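Local coordinates for protein beta-N-acetylhexosaminidase (Mycobacterium smegmatis, PDB 4YYF) that probably releases terminal non-reducing N-acetyl-D-hexosamine residues from N-acetyl-beta-D-hexosaminides by hydrolysis, as a member of glycosyl hydrolase family 3, at residues R173-D178 with T183-A188; S177-V182 with M229-V234; A188-L193 with V198-K203. The protein carries 1 engineered substitution. One frame throughout, in Å; residues are numbered along the deposited sequence.

Interaction 1 of 3, residues R173-D178 with T183-A188; sequences RSFGSD and TEYAGA. With ACT (acetate ion), chain D.
Apolar packing of the Phe175 ring on the backbone and side chains of Tyr185 and Ala186 folds a loop of the family 3 TIM barrel back onto the helix it leads into. The loop follows strand 153-154 and runs into helix 179-196, whose residues 183-188 form the other side of this largely buried contact. Phe175 has CG beside its backbone N (chi1 -74°), and the ring lies against the helix with one face over the Tyr185-Ala186 peptide: Tyr185 C stands above the ring centre, and Ala186 N is offset toward the rim. Phe175 CD1 rests against Tyr185 CB at 3.6 Å, while on the other flank of the ring Phe175 CD2 meets Ala186 CB at 3.8 Å and CE2 reaches Ala186 CA. The Tyr185 ring then turns away from the loop toward helix 132-148, and its hydroxyl is hydrogen-bonded to the carbonyl O of Lys130. No hydrogen bond joins the two segments. Within the loop, Ser174 makes an ST turn, its OG accepting from Gly176 N at 3.0 Å, and is also hydrogen-bonded to Asp160 O. At the far end of the loop Arg173 forms a salt bridge with Glu106 and meets an acetate ion, probably a crystallisation additive, at the edge of its guanidinium group, with Arg173 NH1 bonding OXT at 2.8 Å (160° at the hydrogen) and NH2 adding a weak bond to the same oxygen.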
# COMPACT_ATOMS: atom_id res chain seq x y z
N ARG A 173 15.18 5.45 4.37
CA ARG A 173 14.10 5.20 3.42
C ARG A 173 13.40 6.50 3.03
O ARG A 173 12.60 6.53 2.10
CB ARG A 173 13.06 4.24 4.02
CG ARG A 173 13.59 2.85 4.33
CD ARG A 173 12.57 2.11 5.20
NE ARG A 173 11.31 1.85 4.49
CZ ARG A 173 10.17 1.51 5.09
NH1 ARG A 173 10.12 1.42 6.41
NH2 ARG A 173 9.09 1.25 4.37
N SER A 174 13.71 7.57 3.75
CA SER A 174 13.12 8.88 3.46
C SER A 174 14.03 9.71 2.57
O SER A 174 15.25 9.71 2.75
CB SER A 174 12.88 9.66 4.76
OG SER A 174 12.76 11.05 4.49
N PHE A 175 13.44 10.44 1.63
CA PHE A 175 14.23 11.28 0.73
C PHE A 175 14.78 12.54 1.40
O PHE A 175 15.62 13.22 0.83
CB PHE A 175 13.41 11.68 -0.52
CG PHE A 175 13.24 10.56 -1.51
CD1 PHE A 175 14.27 10.25 -2.41
CD2 PHE A 175 12.09 9.80 -1.54
CE1 PHE A 175 14.12 9.23 -3.32
CE2 PHE A 175 11.94 8.77 -2.44
CZ PHE A 175 12.97 8.47 -3.34
N GLY A 176 14.31 12.87 2.60
CA GLY A 176 14.89 14.00 3.30
C GLY A 176 14.10 14.53 4.48
O GLY A 176 13.01 14.05 4.78
N SER A 177 14.67 15.52 5.15
CA SER A 177 14.07 16.15 6.31
C SER A 177 13.31 17.41 5.91
O SER A 177 12.64 18.03 6.72
CB SER A 177 15.14 16.52 7.33
OG SER A 177 16.16 17.30 6.72
N ASP A 178 13.45 17.79 4.64
CA ASP A 178 12.80 18.97 4.11
C ASP A 178 11.64 18.50 3.22
O ASP A 178 11.87 17.81 2.23
CB ASP A 178 13.81 19.80 3.31
CG ASP A 178 13.23 21.10 2.77
OD1 ASP A 178 12.00 21.21 2.61
OD2 ASP A 178 14.02 22.03 2.48
N THR A 183 9.06 16.22 -1.74
CA THR A 183 8.12 16.40 -2.85
C THR A 183 8.82 16.28 -4.20
O THR A 183 8.35 15.57 -5.09
CB THR A 183 7.43 17.76 -2.76
OG1 THR A 183 6.74 17.84 -1.50
CG2 THR A 183 6.43 17.93 -3.90
N GLU A 184 9.95 16.95 -4.35
CA GLU A 184 10.70 16.88 -5.60
C GLU A 184 11.18 15.46 -5.90
O GLU A 184 10.93 14.95 -6.99
CB GLU A 184 11.90 17.83 -5.57
CG GLU A 184 12.53 18.03 -6.92
CD GLU A 184 13.82 18.83 -6.86
OE1 GLU A 184 14.27 19.13 -5.73
OE2 GLU A 184 14.37 19.14 -7.93
N TYR A 185 11.85 14.83 -4.95
CA TYR A 185 12.48 13.54 -5.21
C TYR A 185 11.51 12.36 -5.21
O TYR A 185 11.53 11.53 -6.13
CB TYR A 185 13.66 13.30 -4.26
CG TYR A 185 14.90 14.04 -4.69
CD1 TYR A 185 15.05 15.40 -4.42
CD2 TYR A 185 15.90 13.39 -5.39
CE1 TYR A 185 16.19 16.09 -4.83
CE2 TYR A 185 17.04 14.07 -5.81
CZ TYR A 185 17.17 15.41 -5.53
OH TYR A 185 18.30 16.06 -5.94
N ALA A 186 10.63 12.28 -4.21
CA ALA A 186 9.62 11.22 -4.24
C ALA A 186 8.70 11.41 -5.45
O ALA A 186 8.23 10.44 -6.06
CB ALA A 186 8.82 11.19 -2.95
N GLY A 187 8.40 12.66 -5.77
CA GLY A 187 7.57 12.95 -6.93
C GLY A 187 8.20 12.40 -8.20
O GLY A 187 7.51 11.81 -9.05
N ALA A 188 9.51 12.57 -8.32
CA ALA A 188 10.25 12.06 -9.47
C ALA A 188 10.22 10.55 -9.47
O ALA A 188 10.05 9.92 -10.52
CB ALA A 188 11.71 12.57 -9.44
C ACT D . 6.50 0.54 7.61
O ACT D . 5.65 -0.33 7.32
OXT ACT D . 7.66 0.33 7.19
CH3 ACT D . 6.17 1.75 8.43

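Interaction 2 of 3, residues S177-V182 with M229-V234; sequences SDPAVV and MGDDLV
The first turn of helix 179-196 meets a type I beta turn, Asp231 to Val234, with the CA atoms of Pro179 and Asp231 6.1 Å apart; the turn is closed by Val234 N bonding to Asp231 O. This is a contact near the surface of the TIM barrel, between the start of one helix and the connection from helix 225-229 to helix 234-239. Pro179 is the side chain that carries it on the helix side. Its ring touches both Asp231 and Val234: Pro179 CB lies 3.8 Å from Val234 CB and 4.0 Å from Val234 CG1, and both CB and CG pack against the carbonyl O of Asp231. The Asp231 side chain crosses the proline at about a right angle. Asp231 CG is anti to its backbone N (chi1 -166°), which carries the carboxylate across to the proline, with OD1 near Pro179 CG and, less closely, CD. Just before the proline, Asp178 is the N-cap of the helix: Asp178 OD1 accepts from Ala180 N at 2.9 Å, the donor standing above the carboxylate plane. No hydrogen bond crosses between the segments, and the closest approach is from Asp231 OD1 to Pro179 CG, 3.2 Å.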
# COMPACT_ATOMS: atom_id res chain seq x y z
N SER A 177 14.67 15.52 5.15
CA SER A 177 14.07 16.15 6.31
C SER A 177 13.31 17.41 5.91
O SER A 177 12.64 18.03 6.72
CB SER A 177 15.14 16.52 7.33
OG SER A 177 16.16 17.30 6.72
N ASP A 178 13.45 17.79 4.64
CA ASP A 178 12.80 18.97 4.11
C ASP A 178 11.64 18.50 3.22
O ASP A 178 11.87 17.81 2.23
CB ASP A 178 13.81 19.80 3.31
CG ASP A 178 13.23 21.10 2.77
OD1 ASP A 178 12.00 21.21 2.61
OD2 ASP A 178 14.02 22.03 2.48
N PRO A 179 10.40 18.88 3.58
CA PRO A 179 9.24 18.41 2.81
C PRO A 179 9.32 18.80 1.34
O PRO A 179 8.78 18.10 0.50
CB PRO A 179 8.06 19.16 3.46
CG PRO A 179 8.55 19.63 4.78
CD PRO A 179 10.03 19.84 4.64
N ALA A 180 9.98 19.92 1.03
CA ALA A 180 10.08 20.36 -0.36
C ALA A 180 11.01 19.43 -1.14
O ALA A 180 10.79 19.15 -2.32
CB ALA A 180 10.56 21.81 -0.44
N VAL A 181 12.05 18.96 -0.46
CA VAL A 181 12.96 17.98 -1.05
C VAL A 181 12.25 16.65 -1.26
O VAL A 181 12.41 16.02 -2.32
CB VAL A 181 14.23 17.79 -0.19
CG1 VAL A 181 15.08 16.64 -0.72
CG2 VAL A 181 15.03 19.08 -0.17
N VAL A 182 11.46 16.22 -0.28
CA VAL A 182 10.70 14.99 -0.44
C VAL A 182 9.77 15.10 -1.64
O VAL A 182 9.72 14.20 -2.48
CB VAL A 182 9.89 14.62 0.83
CG1 VAL A 182 8.91 13.48 0.54
CG2 VAL A 182 10.85 14.24 1.96
N MSE A 229 0.40 19.07 9.57
CA MSE A 229 -0.15 19.93 8.52
C MSE A 229 0.89 20.81 7.85
O MSE A 229 0.77 21.11 6.67
CB MSE A 229 -1.26 20.84 9.06
CG MSE A 229 -2.56 20.13 9.34
SE MSE A 229 -3.45 19.46 7.73
CE MSE A 229 -5.18 19.36 8.62
N GLY A 230 1.91 21.21 8.61
CA GLY A 230 2.94 22.09 8.06
C GLY A 230 4.23 21.39 7.65
O GLY A 230 5.19 22.04 7.24
N ASP A 231 4.26 20.06 7.73
CA ASP A 231 5.50 19.32 7.54
C ASP A 231 5.25 17.99 6.82
O ASP A 231 5.36 17.89 5.59
CB ASP A 231 6.15 19.09 8.92
CG ASP A 231 7.59 18.63 8.84
OD1 ASP A 231 8.12 18.47 7.73
OD2 ASP A 231 8.20 18.44 9.91
N ASP A 232 4.90 16.97 7.60
CA ASP A 232 4.74 15.62 7.07
C ASP A 232 3.70 15.51 5.95
O ASP A 232 3.83 14.67 5.06
CB ASP A 232 4.39 14.65 8.20
CG ASP A 232 5.34 14.76 9.39
OD1 ASP A 232 5.45 15.87 9.97
OD2 ASP A 232 5.99 13.74 9.75
N LEU A 233 2.66 16.34 5.99
CA LEU A 233 1.57 16.21 5.02
C LEU A 233 1.84 16.99 3.75
O LEU A 233 1.11 16.84 2.77
CB LEU A 233 0.24 16.67 5.64
CG LEU A 233 -0.40 15.65 6.59
CD1 LEU A 233 -1.53 16.25 7.40
CD2 LEU A 233 -0.89 14.43 5.81
N VAL A 234 2.87 17.83 3.76
CA VAL A 234 3.15 18.69 2.61
C VAL A 234 3.31 17.95 1.26
O VAL A 234 2.72 18.37 0.26
CB VAL A 234 4.32 19.67 2.90
CG1 VAL A 234 4.73 20.42 1.65
CG2 VAL A 234 3.91 20.66 3.99

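Interaction 3 of 3, residues A188-L193 with V198-K203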
# COMPACT_ATOMS: atom_id res chain seq x y z
N ALA A 188 9.51 12.57 -8.32
CA ALA A 188 10.25 12.06 -9.47
C ALA A 188 10.22 10.55 -9.47
O ALA A 188 10.05 9.92 -10.52
CB ALA A 188 11.71 12.57 -9.44
N TYR A 189 10.37 9.96 -8.29
CA TYR A 189 10.41 8.50 -8.18
C TYR A 189 9.04 7.94 -8.57
O TYR A 189 8.95 6.94 -9.29
CB TYR A 189 10.83 8.03 -6.77
CG TYR A 189 11.46 6.64 -6.78
CD1 TYR A 189 10.66 5.50 -6.83
CD2 TYR A 189 12.84 6.47 -6.78
CE1 TYR A 189 11.24 4.22 -6.87
CE2 TYR A 189 13.42 5.19 -6.81
CZ TYR A 189 12.61 4.08 -6.85
OH TYR A 189 13.17 2.82 -6.89
N ALA A 190 7.98 8.58 -8.10
CA ALA A 190 6.62 8.11 -8.40
C ALA A 190 6.34 8.24 -9.90
O ALA A 190 5.72 7.36 -10.50
CB ALA A 190 5.57 8.88 -7.58
N ARG A 191 6.83 9.33 -10.49
CA ARG A 191 6.59 9.61 -11.90
C ARG A 191 7.29 8.56 -12.77
O ARG A 191 6.75 8.13 -13.80
CB ARG A 191 7.06 11.05 -12.23
CG ARG A 191 6.69 11.53 -13.62
CD ARG A 191 6.88 13.05 -13.77
NE ARG A 191 8.12 13.53 -13.15
CZ ARG A 191 9.26 13.74 -13.80
NH1 ARG A 191 9.34 13.51 -15.11
NH2 ARG A 191 10.32 14.18 -13.14
N GLY A 192 8.49 8.14 -12.35
CA GLY A 192 9.24 7.12 -13.06
C GLY A 192 8.53 5.78 -13.03
O GLY A 192 8.39 5.12 -14.06
N LEU A 193 8.03 5.40 -11.86
CA LEU A 193 7.27 4.16 -11.73
C LEU A 193 6.03 4.21 -12.59
O LEU A 193 5.73 3.27 -13.33
CB LEU A 193 6.87 3.92 -10.26
CG LEU A 193 7.99 3.59 -9.27
CD1 LEU A 193 7.39 3.42 -7.88
CD2 LEU A 193 8.74 2.31 -9.67
N VAL A 198 3.80 1.02 -13.63
CA VAL A 198 3.67 0.45 -12.29
C VAL A 198 2.86 1.44 -11.48
O VAL A 198 3.08 2.65 -11.60
CB VAL A 198 5.06 0.28 -11.62
CG1 VAL A 198 4.92 -0.18 -10.16
CG2 VAL A 198 5.91 -0.73 -12.40
N LEU A 199 1.93 0.96 -10.65
CA LEU A 199 1.19 1.86 -9.77
C LEU A 199 2.05 2.22 -8.56
O LEU A 199 2.38 1.35 -7.76
CB LEU A 199 -0.11 1.20 -9.27
CG LEU A 199 -0.92 2.04 -8.27
CD1 LEU A 199 -1.55 3.29 -8.96
CD2 LEU A 199 -2.01 1.18 -7.61
N PRO A 200 2.43 3.50 -8.43
CA PRO A 200 3.17 3.88 -7.22
C PRO A 200 2.23 4.12 -6.03
O PRO A 200 1.06 4.48 -6.23
CB PRO A 200 3.89 5.17 -7.63
CG PRO A 200 3.03 5.76 -8.71
CD PRO A 200 2.23 4.64 -9.35
N VAL A 201 2.73 3.89 -4.82
CA VAL A 201 1.91 4.07 -3.61
C VAL A 201 2.67 4.95 -2.62
O VAL A 201 3.70 4.55 -2.09
CB VAL A 201 1.57 2.72 -2.94
CG1 VAL A 201 0.55 2.94 -1.79
CG2 VAL A 201 1.00 1.71 -3.96
N LEU A 202 2.16 6.16 -2.38
CA LEU A 202 2.77 7.09 -1.43
C LEU A 202 2.52 6.62 0.01
O LEU A 202 1.39 6.32 0.37
CB LEU A 202 2.14 8.48 -1.61
CG LEU A 202 2.06 9.03 -3.04
CD1 LEU A 202 1.27 10.33 -3.05
CD2 LEU A 202 3.46 9.25 -3.61
N LYS A 203 3.56 6.57 0.84
CA LYS A 203 3.41 6.04 2.21
C LYS A 203 4.34 6.79 3.17
O LYS A 203 5.33 7.37 2.71
CB LYS A 203 3.68 4.52 2.21
CG LYS A 203 5.14 4.14 1.98
CD LYS A 203 5.26 2.63 1.65
CE LYS A 203 6.72 2.17 1.66
NZ LYS A 203 6.85 0.71 1.31
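Leu193 can be followed outward from helix 179-196 toward the strand that comes next in the chain. Leu193 CB lies 4.3 Å from Val198 CB and at a similar distance from Pro200 CB. CG stands anti to the carbonyl carbon (chi1 -69°), a turn that helps bring the tip to the proline, where Leu193 CD1 packs on Pro200 CB at 3.9 Å; the two side chains run alongside in opposite senses. Beyond this pair, Leu193 also touches Asp154 of the neighbouring strand 153-154. One turn earlier on the helix, Ala190 CB meets Pro200 CB at 4.1 Å, and Ala190 O lies 3.6 Å from Pro200 CG; the proline ring is thus covered by two successive turns of the helix. The single hydrogen bond between the segments closes the turn between helix and strand: Val198 N donates to Leu193 O at 3.0 Å with an angle of 154° at the hydrogen, approaching from above the carbonyl plane. Val198 CB sits 3.5 Å from Leu193 O. On the strand, Leu199 and Val201 point away from the helix; Leu199 is backbone-bonded to Thr152 and Asp154, and Val201 to Ala156, while Pro200 and Leu202 bond through their backbones to Ala246. Helix 179-196 thereby covers the outer face of a parallel sheet strand and leads directly into it, the alpha-to-beta step of the repeating beta/alpha arrangement of a TIM barrel.

From the N terminus, the loop at 173-178 comes first, and interaction 1 closes a short circuit by folding it onto helix 179-196, which it enters. Interaction 2 starts from the same place, sharing Ser177 and Asp178, but spans a much longer excursion to 229-234, near the start of helix 234-239. Interaction 3 is nested within that excursion and follows interaction 1 in series, sharing Ala188 with it; it closes the step from the helix to strand 199-205. Phe175 CZ touches Tyr189 CD2, 4.0 Å away, joining interactions 1 and 3 along the helix, whereas interactions 2 and 3 have centres about 17 Å apart and do not touch.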